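Local atomic coordinates of methylmalonyl-CoA epimerase, mitochondrial (Homo sapiens, PDB entry 3RMU), a protein that interconverts the (R) and (S) forms of methylmalonyl-CoA in mitochondrial propionyl-CoA metabolism, with a bound cobalt ion in this crystal. Residues 4-9 with 50-55; 28-33 with 46-51; 40-45 with 64-69; 78-83 with 128-133. All blocks are in the same frame, centred on the assembly; numbering follows the deposited sequence.

Contact 1 (4-9 with 50-55); sequences GRLNHV and GNTKME. With CO (cobalt (II) ion), chain E.
His-8 and Glu-55 meet on neighbouring parallel strands of the central mixed sheet, in a buried contact beside the cobalt site. The strands 4-9 and 53-55 approach to 4.6 Å between axes. His-8 pairs with Lys-53 and Val-9 with Met-54. Two backbone bonds hold them: Val-9 N to Lys-53 O at 3.0 Å, and Glu-55 N to Val-9 O at 2.9 Å. Just before the paired residues, Thr-52 takes over with its side chain. Its OG1 donates to Leu-6 O at 2.8 Å, from above the carbonyl plane.

The carboxylate of Glu-55 lies flat over one face of the His-8 imidazole, with the planes 13° apart. Glu-55 OE2 sits offset toward the rim, 3.2 Å from His-8 ND1, but the angle is too poor for a hydrogen bond. The N-H of His-8 ND1 goes instead to Asn-7 OD1, 2.7 Å away and nearly in the ring plane. This bond probably helps to set the rotation of the ring, whose other nitrogen, His-8 NE2, binds the cobalt ion at 2.0 Å. Glu-55 OE2 has its own partner in His-112, and water 1 bridges it to Asn-7 OD1. Glu-55 OE1 accepts from the metal-bound water 3 at 2.7 Å, so this carboxylate belongs to the second shell of the metal.

Leu-6 O also accepts from Asn-51 of the second subunit, which places the Thr-52 end at the dimer interface. Asn-7 and His-8 both face Cys-82 in a classic beta bulge. His-80 and Glu-130 complete the protein ligands of this metal site, as expected of a vicinal oxygen chelate enzyme.

Contact 2 (28-33 with 46-51); sequences GAQVSE and FVNLGN
Ser-32 and Phe-46 are joined by two hydrogen bonds. Ser-32 N donates to Phe-46 O at 2.9 Å, and Phe-46 N donates to Ser-32 OG, also at 2.9 Å and nearly straight at 168°. The serine hydroxyl stands between its own backbone N and carbonyl carbon (chi1 76°). From there it reaches the strand opposite and replaces a backbone acceptor. The same OG gives its proton to Glu-33 O, so it is held from two directions.

Further along, Asn-48 N donates to Gln-30 O at 2.9 Å. The side chains of this pair lie side by side and point the same way. Asn-48 ND2 donates to Gln-30 OE1 at 3.1 Å. The two amide planes are 67° apart, and the donor stands above the carbonyl plane of Gln-30. Asn-48 OD1 is used as well: it accepts from Gly-50 N in an Asx turn. Water 5 bridges Gln-30 N and Asn-48 O.

On the other face, Val-31 CG2 meets Val-47 CG2 at 4.0 Å. Ala-29 CB touches Val-47 CG1 at 3.6 Å. Helix 16-26 covers Val-31 through Ala-20 and Tyr-23. On the Gln-30 and Asn-48 side, Ser-32 OG lies at the edge of the Phe-46 ring, near its plane, 3.6 Å from CD2. Val-31 and Val-47 form a non-hydrogen-bonded antiparallel pair. This is the open end of the beta hairpin 30-37/42-48, whose first strand is the outermost on this side of the sheet within the chain.

Contact 3 (40-45 with 64-69); sequences HGVSVV and SPIAGF
The puckered ring of Pro-65 sets its CG and CD edge against the carbonyl of His-40: CG and CD of Pro-65 both lie 3.6 Å from His-40 O. His-40 meets the proline through this backbone oxygen and not through its imidazole. Beside the proline, Ser-64 OG donates to Gly-41 O at 2.7 Å. The donor is tilted 29° from the carbonyl plane. Ser-64 carries OG on the side away from its backbone N (chi1 177°), which directs it across to the strand. The same oxygen accepts a weak bond from Ile-66 N at 3.4 Å, a capping bond at the turn that leads into helix 67-72.

Gly-41 has positive phi and forms a G1 beta bulge with Val-42, both facing Leu-37. Gly-41 has no side chain, and the proline lies against the backbone here. Next to these polar atoms, Val-42 and Ile-66 cross at about a right angle. Val-42 CG1 is 3.9 Å from Ile-66 CD1 and 3.8 Å from Ser-64 OG. Ile-66 also packs on Leu-57 of strand 53-59.

A single serine hydroxyl thus links a bulge carbonyl to the approach to a helix. Ser-64 and Val-42 are buried, so the bond probably satisfies a carbonyl with little access to water.

Contact 4 (78-83 with 128-133); sequences MHHICI and LVELEQ. With CO (cobalt (II) ion), chain E.
Strands 78-83 and 129-133 run parallel, 4.7 Å apart at their axes, and pair Ile-81 with Val-129, Cys-82 with Glu-130 and Ile-83 with Leu-131. They are neighbours in the sheet of this vicinal oxygen chelate fold, and one face carries the cobalt site. Four backbone bonds join them. The one from Glu-130 N to Ile-81 O is 2.8 Å long and almost straight at 178°.

Ile-81, Val-129, Ile-83 and Leu-131 share the face turned from the metal. Ile-81 CG1 touches Val-129 CG2 at 3.9 Å, and Leu-131 CD2 reaches Ile-83 CB. The second subunit packs here: its Met-54 lies on Ile-81 and its Tyr-23 on Val-129.

On the metal face, Cys-82 SG rests against the Glu-130 chain and Glu-132 CB. The carboxylate of Glu-132 turns to His-112. Leu-128 CD2 packs on His-79 CE1 and His-80 CB, both at 3.8 Å. Glu-130 is fully extended, with CG opposite its backbone N (chi1 171°), and this brings OE1 to the metal. His-80 NE2 and Glu-130 OE1 come within 2.6 Å of each other because both bind cobalt. The imidazole and carboxylate planes are 67° apart. His-8 supplies the third protein ligand and three waters complete the six. Glu-130 OE2 is 3.4 Å from the ion, so the carboxylate binds through one oxygen.

At the start of the pairing, His-79 and His-80 form a classic beta bulge facing Ala-10. There His-80 ND1 donates to His-79 ND1 at 3.1 Å, along a line lying in or near both ring planes.

How the contacts relate
From the N terminus, strand 3-12 comes first, and contact 1 closes the loop when strand 53-59 pairs with it. Contact 2 opens later, within that loop, and ends on the same stretch, sharing Gly-50 and Asn-51; it joins the hairpin 30-37/42-48. Contact 3 crosses contacts 1 and 2, running from strand 42-48 to the turn before helix 67-72. Contact 4 follows in series and ties strand 77-85 to the C-terminal strand 129-133. All four reach one mixed sheet. Contacts 1 and 4 lie next to each other through strands 3-12 and 77-85 and share the cobalt ion and its three waters. Phe-69 and Ile-66 link contact 3 to His-79 of contact 4.

Contact 1 (4-9 with 50-55)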
loop_
_atom_site.group_PDB
_atom_site.type_symbol
_atom_site.label_atom_id
_atom_site.label_comp_id
_atom_site.label_asym_id
_atom_site.label_seq_id
_atom_site.Cartn_x
_atom_site.Cartn_y
_atom_site.Cartn_z
ATOM N N GLY A 4 -9.105 12.380 -4.505
ATOM C CA GLY A 4 -9.749 12.119 -3.194
ATOM C C GLY A 4 -9.028 11.118 -2.310
ATOM O O GLY A 4 -7.795 11.137 -2.185
ATOM N N ARG A 5 -9.806 10.237 -1.669
ATOM C CA ARG A 5 -9.290 9.354 -0.632
ATOM C C ARG A 5 -8.610 8.119 -1.195
ATOM O O ARG A 5 -8.830 7.747 -2.320
ATOM C CB ARG A 5 -10.419 8.899 0.348
ATOM C CG ARG A 5 -11.572 8.069 -0.264
ATOM C CD ARG A 5 -12.588 7.557 0.805
ATOM N NE ARG A 5 -13.167 8.656 1.591
ATOM C CZ ARG A 5 -14.235 9.381 1.237
ATOM N NH1 ARG A 5 -14.886 9.130 0.097
ATOM N NH2 ARG A 5 -14.673 10.360 2.034
ATOM N N LEU A 6 -7.867 7.435 -0.352
ATOM C CA LEU A 6 -7.388 6.107 -0.685
ATOM C C LEU A 6 -8.533 5.142 -0.454
ATOM O O LEU A 6 -8.966 4.939 0.661
ATOM C CB LEU A 6 -6.169 5.716 0.149
ATOM C CG LEU A 6 -5.609 4.323 -0.176
ATOM C CD1 LEU A 6 -4.689 4.515 -1.313
ATOM C CD2 LEU A 6 -4.898 3.748 1.044
ATOM N N ASN A 7 -9.038 4.571 -1.533
ATOM C CA ASN A 7 -10.089 3.570 -1.506
ATOM C C ASN A 7 -9.562 2.204 -1.006
ATOM O O ASN A 7 -10.136 1.618 -0.121
ATOM C CB ASN A 7 -10.733 3.487 -2.883
ATOM C CG ASN A 7 -11.835 2.492 -2.945
ATOM O OD1 ASN A 7 -11.612 1.280 -2.988
ATOM N ND2 ASN A 7 -13.065 3.000 -2.953
ATOM N N HIS A 8 -8.450 1.718 -1.537
ATOM C CA HIS A 8 -7.868 0.472 -1.052
ATOM C C HIS A 8 -6.391 0.381 -1.346
ATOM O O HIS A 8 -5.885 1.092 -2.240
ATOM C CB HIS A 8 -8.595 -0.783 -1.635
ATOM C CG HIS A 8 -8.647 -0.892 -3.142
ATOM N ND1 HIS A 8 -9.706 -0.421 -3.881
ATOM C CD2 HIS A 8 -7.861 -1.586 -4.024
ATOM C CE1 HIS A 8 -9.524 -0.728 -5.161
ATOM N NE2 HIS A 8 -8.396 -1.420 -5.276
ATOM N N VAL A 9 -5.723 -0.475 -0.577
ATOM C CA VAL A 9 -4.395 -0.963 -0.917
ATOM C C VAL A 9 -4.639 -2.396 -1.296
ATOM O O VAL A 9 -5.288 -3.110 -0.540
ATOM C CB VAL A 9 -3.399 -0.854 0.238
ATOM C CG1 VAL A 9 -2.086 -1.544 -0.140
ATOM C CG2 VAL A 9 -3.120 0.561 0.516
ATOM N N GLY A 50 -11.494 0.704 8.742
ATOM C CA GLY A 50 -12.289 1.849 9.161
ATOM C C GLY A 50 -12.113 3.042 8.242
ATOM O O GLY A 50 -13.101 3.598 7.733
ATOM N N ASN A 51 -10.863 3.456 8.056
ATOM C CA ASN A 51 -10.553 4.595 7.205
ATOM C C ASN A 51 -10.382 4.224 5.720
ATOM O O ASN A 51 -10.494 5.083 4.864
ATOM C CB ASN A 51 -9.338 5.422 7.723
ATOM C CG ASN A 51 -7.996 4.650 7.712
ATOM O OD1 ASN A 51 -7.954 3.464 7.963
ATOM N ND2 ASN A 51 -6.903 5.375 7.546
ATOM N N THR A 52 -10.044 2.964 5.471
ATOM C CA THR A 52 -9.806 2.438 4.143
ATOM C C THR A 52 -9.862 0.910 4.236
ATOM O O THR A 52 -10.034 0.341 5.342
ATOM C CB THR A 52 -8.443 2.915 3.595
ATOM O OG1 THR A 52 -8.369 2.643 2.191
ATOM C CG2 THR A 52 -7.249 2.250 4.350
ATOM N N LYS A 53 -9.679 0.254 3.113
ATOM C CA LYS A 53 -9.602 -1.188 3.081
ATOM C C LYS A 53 -8.370 -1.711 2.414
ATOM O O LYS A 53 -7.776 -1.046 1.570
ATOM C CB LYS A 53 -10.773 -1.731 2.268
ATOM C CG LYS A 53 -12.035 -1.346 2.844
ATOM C CD LYS A 53 -13.219 -1.911 2.184
ATOM C CE LYS A 53 -14.319 -2.013 3.187
ATOM N NZ LYS A 53 -15.456 -1.249 2.687
ATOM N N MET A 54 -8.005 -2.922 2.820
ATOM C CA MET A 54 -7.020 -3.706 2.120
ATOM C C MET A 54 -7.818 -4.709 1.307
ATOM O O MET A 54 -8.763 -5.305 1.815
ATOM C CB MET A 54 -6.089 -4.454 3.080
ATOM C CG MET A 54 -5.341 -3.608 4.079
ATOM S SD MET A 54 -4.385 -4.601 5.259
ATOM C CE MET A 54 -3.203 -5.427 4.199
ATOM N N GLU A 55 -7.453 -4.899 0.051
ATOM C CA GLU A 55 -8.117 -5.911 -0.785
ATOM C C GLU A 55 -7.063 -6.972 -0.955
ATOM O O GLU A 55 -6.026 -6.733 -1.592
ATOM C CB GLU A 55 -8.563 -5.381 -2.129
ATOM C CG GLU A 55 -9.680 -4.287 -1.981
ATOM C CD GLU A 55 -10.419 -3.943 -3.268
ATOM O OE1 GLU A 55 -10.117 -4.550 -4.327
ATOM O OE2 GLU A 55 -11.318 -3.052 -3.177
HETATM CO CO CO E . -7.995 -2.280 -7.044
HETATM O O HOH W 1 -12.161 -1.389 -1.317
HETATM O O HOH W 2 -10.230 -2.968 -7.378
HETATM O O HOH W 3 -8.124 -4.401 -6.077
HETATM O O HOH W 4 -8.647 -3.554 -8.876
#

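Contact 2 (28-33 with 46-51)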
loop_
_atom_site.group_PDB
_atom_site.type_symbol
_atom_site.label_atom_id
_atom_site.label_comp_id
_atom_site.label_asym_id
_atom_site.label_seq_id
_atom_site.Cartn_x
_atom_site.Cartn_y
_atom_site.Cartn_z
ATOM N N GLY A 28 -6.553 -9.355 14.459
ATOM C CA GLY A 28 -7.855 -8.903 15.006
ATOM C C GLY A 28 -8.597 -7.877 14.134
ATOM O O GLY A 28 -9.351 -7.031 14.660
ATOM N N ALA A 29 -8.372 -7.951 12.820
ATOM C CA ALA A 29 -9.069 -7.120 11.818
ATOM C C ALA A 29 -10.484 -7.625 11.510
ATOM O O ALA A 29 -10.825 -8.822 11.688
ATOM C CB ALA A 29 -8.266 -7.052 10.516
ATOM N N GLN A 30 -11.301 -6.707 11.000
ATOM C CA GLN A 30 -12.587 -7.063 10.434
ATOM C C GLN A 30 -12.337 -7.498 9.013
ATOM O O GLN A 30 -11.800 -6.740 8.220
ATOM C CB GLN A 30 -13.533 -5.859 10.467
ATOM C CG GLN A 30 -14.939 -6.193 10.022
ATOM C CD GLN A 30 -15.883 -5.014 10.162
ATOM O OE1 GLN A 30 -16.194 -4.341 9.183
ATOM N NE2 GLN A 30 -16.351 -4.765 11.390
ATOM N N VAL A 31 -12.723 -8.723 8.693
ATOM C CA VAL A 31 -12.379 -9.298 7.410
ATOM C C VAL A 31 -13.642 -9.932 6.790
ATOM O O VAL A 31 -14.428 -10.590 7.483
ATOM C CB VAL A 31 -11.248 -10.343 7.609
ATOM C CG1 VAL A 31 -10.965 -11.078 6.362
ATOM C CG2 VAL A 31 -9.952 -9.671 8.180
ATOM N N SER A 32 -13.823 -9.720 5.490
ATOM C CA SER A 32 -14.948 -10.280 4.744
ATOM C C SER A 32 -14.712 -11.744 4.427
ATOM O O SER A 32 -13.593 -12.229 4.457
ATOM C CB SER A 32 -15.183 -9.526 3.436
ATOM O OG SER A 32 -14.215 -9.869 2.426
ATOM N N GLU A 33 -15.784 -12.438 4.097
ATOM C CA GLU A 33 -15.676 -13.678 3.358
ATOM C C GLU A 33 -15.012 -13.431 1.986
ATOM O O GLU A 33 -15.118 -12.333 1.424
ATOM C CB GLU A 33 -17.073 -14.260 3.147
ATOM C CG GLU A 33 -17.796 -14.690 4.417
ATOM C CD GLU A 33 -19.125 -15.392 4.114
ATOM O OE1 GLU A 33 -20.109 -14.693 3.769
ATOM O OE2 GLU A 33 -19.182 -16.640 4.217
ATOM N N PHE A 46 -11.826 -8.430 1.662
ATOM C CA PHE A 46 -11.739 -7.050 2.108
ATOM C C PHE A 46 -11.388 -7.010 3.584
ATOM O O PHE A 46 -12.065 -7.643 4.390
ATOM C CB PHE A 46 -13.106 -6.360 1.898
ATOM C CG PHE A 46 -13.536 -6.324 0.485
ATOM C CD1 PHE A 46 -13.026 -5.350 -0.382
ATOM C CD2 PHE A 46 -14.401 -7.296 -0.027
ATOM C CE1 PHE A 46 -13.402 -5.328 -1.746
ATOM C CE2 PHE A 46 -14.768 -7.283 -1.370
ATOM C CZ PHE A 46 -14.254 -6.294 -2.241
ATOM N N VAL A 47 -10.307 -6.306 3.927
ATOM C CA VAL A 47 -9.959 -6.060 5.327
ATOM C C VAL A 47 -10.358 -4.623 5.625
ATOM O O VAL A 47 -9.840 -3.715 5.003
ATOM C CB VAL A 47 -8.496 -6.261 5.591
ATOM C CG1 VAL A 47 -8.177 -5.937 7.061
ATOM C CG2 VAL A 47 -8.105 -7.696 5.216
ATOM N N ASN A 48 -11.330 -4.440 6.506
ATOM C CA ASN A 48 -11.878 -3.108 6.747
ATOM C C ASN A 48 -11.154 -2.480 7.930
ATOM O O ASN A 48 -11.392 -2.856 9.056
ATOM C CB ASN A 48 -13.369 -3.171 6.988
ATOM C CG ASN A 48 -13.995 -1.780 7.303
ATOM O OD1 ASN A 48 -13.357 -0.742 7.138
ATOM N ND2 ASN A 48 -15.247 -1.783 7.745
ATOM N N LEU A 49 -10.248 -1.550 7.636
ATOM C CA LEU A 49 -9.532 -0.807 8.667
ATOM C C LEU A 49 -10.221 0.498 9.131
ATOM O O LEU A 49 -9.608 1.248 9.903
ATOM C CB LEU A 49 -8.079 -0.567 8.260
ATOM C CG LEU A 49 -7.231 -1.778 7.858
ATOM C CD1 LEU A 49 -5.889 -1.353 7.351
ATOM C CD2 LEU A 49 -7.091 -2.773 9.052
ATOM N N GLY A 50 -11.494 0.704 8.742
ATOM C CA GLY A 50 -12.289 1.849 9.161
ATOM C C GLY A 50 -12.113 3.042 8.242
ATOM O O GLY A 50 -13.101 3.598 7.733
ATOM N N ASN A 51 -10.863 3.456 8.056
ATOM C CA ASN A 51 -10.553 4.595 7.205
ATOM C C ASN A 51 -10.382 4.224 5.720
ATOM O O ASN A 51 -10.494 5.083 4.864
ATOM C CB ASN A 51 -9.338 5.422 7.723
ATOM C CG ASN A 51 -7.996 4.650 7.712
ATOM O OD1 ASN A 51 -7.954 3.464 7.963
ATOM N ND2 ASN A 51 -6.903 5.375 7.546
HETATM O O HOH W 5 -10.160 -4.076 11.152
#

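Contact 3 (40-45 with 64-69)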
loop_
_atom_site.group_PDB
_atom_site.type_symbol
_atom_site.label_atom_id
_atom_site.label_comp_id
_atom_site.label_asym_id
_atom_site.label_seq_id
_atom_site.Cartn_x
_atom_site.Cartn_y
_atom_site.Cartn_z
ATOM N N HIS A 40 -13.105 -10.176 -13.344
ATOM C CA HIS A 40 -11.819 -9.499 -13.086
ATOM C C HIS A 40 -10.676 -10.466 -12.854
ATOM O O HIS A 40 -9.526 -10.054 -12.613
ATOM C CB HIS A 40 -12.016 -8.525 -11.935
ATOM C CG HIS A 40 -13.169 -7.612 -12.176
ATOM N ND1 HIS A 40 -13.060 -6.485 -12.959
ATOM C CD2 HIS A 40 -14.478 -7.719 -11.845
ATOM C CE1 HIS A 40 -14.246 -5.912 -13.065
ATOM N NE2 HIS A 40 -15.124 -6.640 -12.400
ATOM N N GLY A 41 -10.999 -11.761 -12.918
ATOM C CA GLY A 41 -9.994 -12.823 -12.797
ATOM C C GLY A 41 -9.315 -12.928 -11.451
ATOM O O GLY A 41 -8.180 -13.405 -11.361
ATOM N N VAL A 42 -9.991 -12.484 -10.380
ATOM C CA VAL A 42 -9.446 -12.629 -9.051
ATOM C C VAL A 42 -10.553 -12.984 -8.079
ATOM O O VAL A 42 -11.747 -12.834 -8.398
ATOM C CB VAL A 42 -8.763 -11.344 -8.550
ATOM C CG1 VAL A 42 -7.554 -10.963 -9.432
ATOM C CG2 VAL A 42 -9.774 -10.212 -8.478
ATOM N N SER A 43 -10.137 -13.492 -6.941
ATOM C CA SER A 43 -10.965 -13.577 -5.713
ATOM C C SER A 43 -10.464 -12.527 -4.721
ATOM O O SER A 43 -9.281 -12.260 -4.639
ATOM C CB SER A 43 -10.880 -14.982 -5.086
ATOM O OG SER A 43 -11.536 -15.972 -5.905
ATOM N N VAL A 44 -11.367 -11.910 -3.952
ATOM C CA VAL A 44 -10.953 -10.831 -3.037
ATOM C C VAL A 44 -11.442 -11.075 -1.610
ATOM O O VAL A 44 -12.588 -11.538 -1.410
ATOM C CB VAL A 44 -11.472 -9.441 -3.518
ATOM C CG1 VAL A 44 -12.989 -9.463 -3.717
ATOM C CG2 VAL A 44 -11.021 -8.282 -2.530
ATOM N N VAL A 45 -10.608 -10.754 -0.625
ATOM C CA VAL A 45 -11.120 -10.548 0.740
ATOM C C VAL A 45 -10.825 -9.081 1.083
ATOM O O VAL A 45 -9.740 -8.550 0.826
ATOM C CB VAL A 45 -10.482 -11.527 1.785
ATOM C CG1 VAL A 45 -10.548 -10.997 3.235
ATOM C CG2 VAL A 45 -11.054 -12.965 1.710
ATOM N N SER A 64 -5.191 -14.646 -15.073
ATOM C CA SER A 64 -5.452 -13.635 -14.086
ATOM C C SER A 64 -4.438 -12.508 -14.263
ATOM O O SER A 64 -3.266 -12.778 -14.464
ATOM C CB SER A 64 -5.349 -14.207 -12.678
ATOM O OG SER A 64 -5.537 -13.153 -11.732
ATOM N N PRO A 65 -4.891 -11.246 -14.187
ATOM C CA PRO A 65 -3.974 -10.104 -14.290
ATOM C C PRO A 65 -2.926 -10.011 -13.171
ATOM O O PRO A 65 -1.983 -9.241 -13.310
ATOM C CB PRO A 65 -4.912 -8.894 -14.203
ATOM C CG PRO A 65 -6.100 -9.389 -13.457
ATOM C CD PRO A 65 -6.282 -10.791 -13.998
ATOM N N ILE A 66 -3.096 -10.769 -12.080
ATOM C CA ILE A 66 -2.091 -10.839 -11.008
ATOM C C ILE A 66 -1.297 -12.171 -11.004
ATOM O O ILE A 66 -0.364 -12.346 -10.221
ATOM C CB ILE A 66 -2.728 -10.555 -9.620
ATOM C CG1 ILE A 66 -3.722 -11.646 -9.198
ATOM C CG2 ILE A 66 -3.429 -9.171 -9.605
ATOM C CD1 ILE A 66 -4.135 -11.560 -7.722
ATOM N N ALA A 67 -1.655 -13.113 -11.874
ATOM C CA ALA A 67 -0.936 -14.402 -11.906
ATOM C C ALA A 67 0.563 -14.185 -12.127
ATOM O O ALA A 67 1.394 -14.853 -11.515
ATOM C CB ALA A 67 -1.520 -15.323 -12.960
ATOM N N GLY A 68 0.904 -13.223 -12.978
ATOM C CA GLY A 68 2.318 -12.941 -13.288
ATOM C C GLY A 68 3.054 -12.309 -12.116
ATOM O O GLY A 68 4.215 -12.609 -11.860
ATOM N N PHE A 69 2.359 -11.442 -11.383
ATOM C CA PHE A 69 2.921 -10.863 -10.166
ATOM C C PHE A 69 3.273 -11.956 -9.133
ATOM O O PHE A 69 4.293 -11.870 -8.459
ATOM C CB PHE A 69 1.943 -9.853 -9.591
ATOM C CG PHE A 69 2.473 -9.088 -8.423
ATOM C CD1 PHE A 69 3.235 -7.944 -8.609
ATOM C CD2 PHE A 69 2.215 -9.507 -7.142
ATOM C CE1 PHE A 69 3.711 -7.223 -7.527
ATOM C CE2 PHE A 69 2.690 -8.783 -6.046
ATOM C CZ PHE A 69 3.437 -7.642 -6.251
#

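Contact 4 (78-83 with 128-133)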
loop_
_atom_site.group_PDB
_atom_site.type_symbol
_atom_site.label_atom_id
_atom_site.label_comp_id
_atom_site.label_asym_id
_atom_site.label_seq_id
_atom_site.Cartn_x
_atom_site.Cartn_y
_atom_site.Cartn_z
ATOM N N MET A 78 2.400 -6.174 -2.139
ATOM C CA MET A 78 1.578 -5.024 -2.439
ATOM C C MET A 78 1.535 -4.902 -3.964
ATOM O O MET A 78 2.572 -4.894 -4.632
ATOM C CB MET A 78 2.143 -3.750 -1.760
ATOM C CG MET A 78 2.293 -3.910 -0.192
ATOM S SD MET A 78 3.344 -2.713 0.691
ATOM C CE MET A 78 2.246 -1.298 0.461
ATOM N N HIS A 79 0.333 -4.871 -4.503
ATOM C CA HIS A 79 0.135 -4.896 -5.947
ATOM C C HIS A 79 -0.258 -3.498 -6.474
ATOM O O HIS A 79 0.280 -3.061 -7.485
ATOM C CB HIS A 79 -0.906 -5.939 -6.337
ATOM C CG HIS A 79 -1.088 -6.061 -7.809
ATOM N ND1 HIS A 79 -2.102 -5.439 -8.496
ATOM C CD2 HIS A 79 -0.369 -6.746 -8.735
ATOM C CE1 HIS A 79 -1.980 -5.690 -9.784
ATOM N NE2 HIS A 79 -0.939 -6.488 -9.955
ATOM N N HIS A 80 -1.218 -2.804 -5.846
ATOM C CA HIS A 80 -1.573 -1.444 -6.305
ATOM C C HIS A 80 -2.187 -0.631 -5.177
ATOM O O HIS A 80 -2.581 -1.192 -4.161
ATOM C CB HIS A 80 -2.495 -1.424 -7.561
ATOM C CG HIS A 80 -3.881 -1.999 -7.394
ATOM N ND1 HIS A 80 -4.171 -3.319 -7.660
ATOM C CD2 HIS A 80 -5.072 -1.413 -7.072
ATOM C CE1 HIS A 80 -5.466 -3.526 -7.486
ATOM N NE2 HIS A 80 -6.044 -2.392 -7.134
ATOM N N ILE A 81 -2.287 0.673 -5.378
ATOM C CA ILE A 81 -3.121 1.526 -4.517
ATOM C C ILE A 81 -4.244 2.082 -5.363
ATOM O O ILE A 81 -4.066 2.340 -6.562
ATOM C CB ILE A 81 -2.297 2.636 -3.875
ATOM C CG1 ILE A 81 -1.541 3.482 -4.929
ATOM C CG2 ILE A 81 -1.271 2.019 -2.875
ATOM C CD1 ILE A 81 -0.849 4.749 -4.340
ATOM N N CYS A 82 -5.407 2.296 -4.765
ATOM C CA CYS A 82 -6.496 2.829 -5.500
ATOM C C CYS A 82 -6.931 4.135 -4.870
ATOM O O CYS A 82 -7.286 4.176 -3.694
ATOM C CB CYS A 82 -7.666 1.861 -5.569
ATOM S SG CYS A 82 -9.140 2.574 -6.325
ATOM N N ILE A 83 -6.869 5.196 -5.663
ATOM C CA ILE A 83 -7.263 6.526 -5.208
ATOM C C ILE A 83 -8.511 7.020 -5.961
ATOM O O ILE A 83 -8.652 6.870 -7.191
ATOM C CB ILE A 83 -6.083 7.548 -5.339
ATOM C CG1 ILE A 83 -4.800 7.013 -4.710
ATOM C CG2 ILE A 83 -6.441 8.941 -4.708
ATOM C CD1 ILE A 83 -3.591 7.940 -4.904
ATOM N N LEU A 128 2.022 0.997 -8.918
ATOM C CA LEU A 128 0.821 0.920 -9.778
ATOM C C LEU A 128 -0.347 1.604 -9.109
ATOM O O LEU A 128 -0.759 1.217 -8.012
ATOM C CB LEU A 128 0.481 -0.523 -10.151
ATOM C CG LEU A 128 -0.828 -0.755 -10.914
ATOM C CD1 LEU A 128 -0.778 -0.167 -12.328
ATOM C CD2 LEU A 128 -1.115 -2.255 -11.023
ATOM N N VAL A 129 -0.881 2.616 -9.770
ATOM C CA VAL A 129 -1.961 3.419 -9.216
ATOM C C VAL A 129 -3.238 3.221 -10.029
ATOM O O VAL A 129 -3.243 3.384 -11.246
ATOM C CB VAL A 129 -1.614 4.897 -9.149
ATOM C CG1 VAL A 129 -2.826 5.702 -8.626
ATOM C CG2 VAL A 129 -0.336 5.148 -8.281
ATOM N N GLU A 130 -4.313 2.847 -9.333
ATOM C CA GLU A 130 -5.663 2.706 -9.943
ATOM C C GLU A 130 -6.404 3.958 -9.507
ATOM O O GLU A 130 -6.328 4.354 -8.343
ATOM C CB GLU A 130 -6.311 1.462 -9.338
ATOM C CG GLU A 130 -7.775 1.212 -9.647
ATOM C CD GLU A 130 -8.341 -0.061 -8.986
ATOM O OE1 GLU A 130 -7.818 -0.686 -7.981
ATOM O OE2 GLU A 130 -9.387 -0.477 -9.562
ATOM N N LEU A 131 -7.021 4.640 -10.446
ATOM C CA LEU A 131 -7.886 5.793 -10.165
ATOM C C LEU A 131 -9.318 5.362 -10.414
ATOM O O LEU A 131 -9.627 4.755 -11.434
ATOM C CB LEU A 131 -7.560 6.989 -11.045
ATOM C CG LEU A 131 -6.160 7.603 -10.847
ATOM C CD1 LEU A 131 -5.911 8.741 -11.842
ATOM C CD2 LEU A 131 -5.993 8.070 -9.386
ATOM N N GLU A 132 -10.194 5.692 -9.470
ATOM C CA GLU A 132 -11.559 5.198 -9.524
ATOM C C GLU A 132 -12.511 6.306 -9.245
ATOM O O GLU A 132 -12.311 7.122 -8.354
ATOM C CB GLU A 132 -11.753 4.027 -8.533
ATOM C CG GLU A 132 -13.209 3.530 -8.474
ATOM C CD GLU A 132 -13.395 2.268 -7.626
ATOM O OE1 GLU A 132 -13.254 1.138 -8.141
ATOM O OE2 GLU A 132 -13.694 2.405 -6.438
ATOM N N GLN A 133 -13.566 6.346 -10.037
ATOM C CA GLN A 133 -14.579 7.347 -9.909
ATOM C C GLN A 133 -15.193 7.320 -8.509
ATOM O O GLN A 133 -15.675 6.276 -8.079
ATOM C CB GLN A 133 -15.654 7.046 -10.972
ATOM C CG GLN A 133 -16.866 7.906 -10.894
ATOM C CD GLN A 133 -16.602 9.298 -11.342
ATOM O OE1 GLN A 133 -16.529 9.576 -12.545
ATOM N NE2 GLN A 133 -16.488 10.203 -10.387
HETATM CO CO CO E . -7.995 -2.280 -7.044
HETATM O O HOH W 6 2.777 -1.525 -7.675
HETATM O O HOH W 4 -8.647 -3.554 -8.876
HETATM O O HOH W 2 -10.230 -2.968 -7.378
HETATM O O HOH W 3 -8.124 -4.401 -6.077
#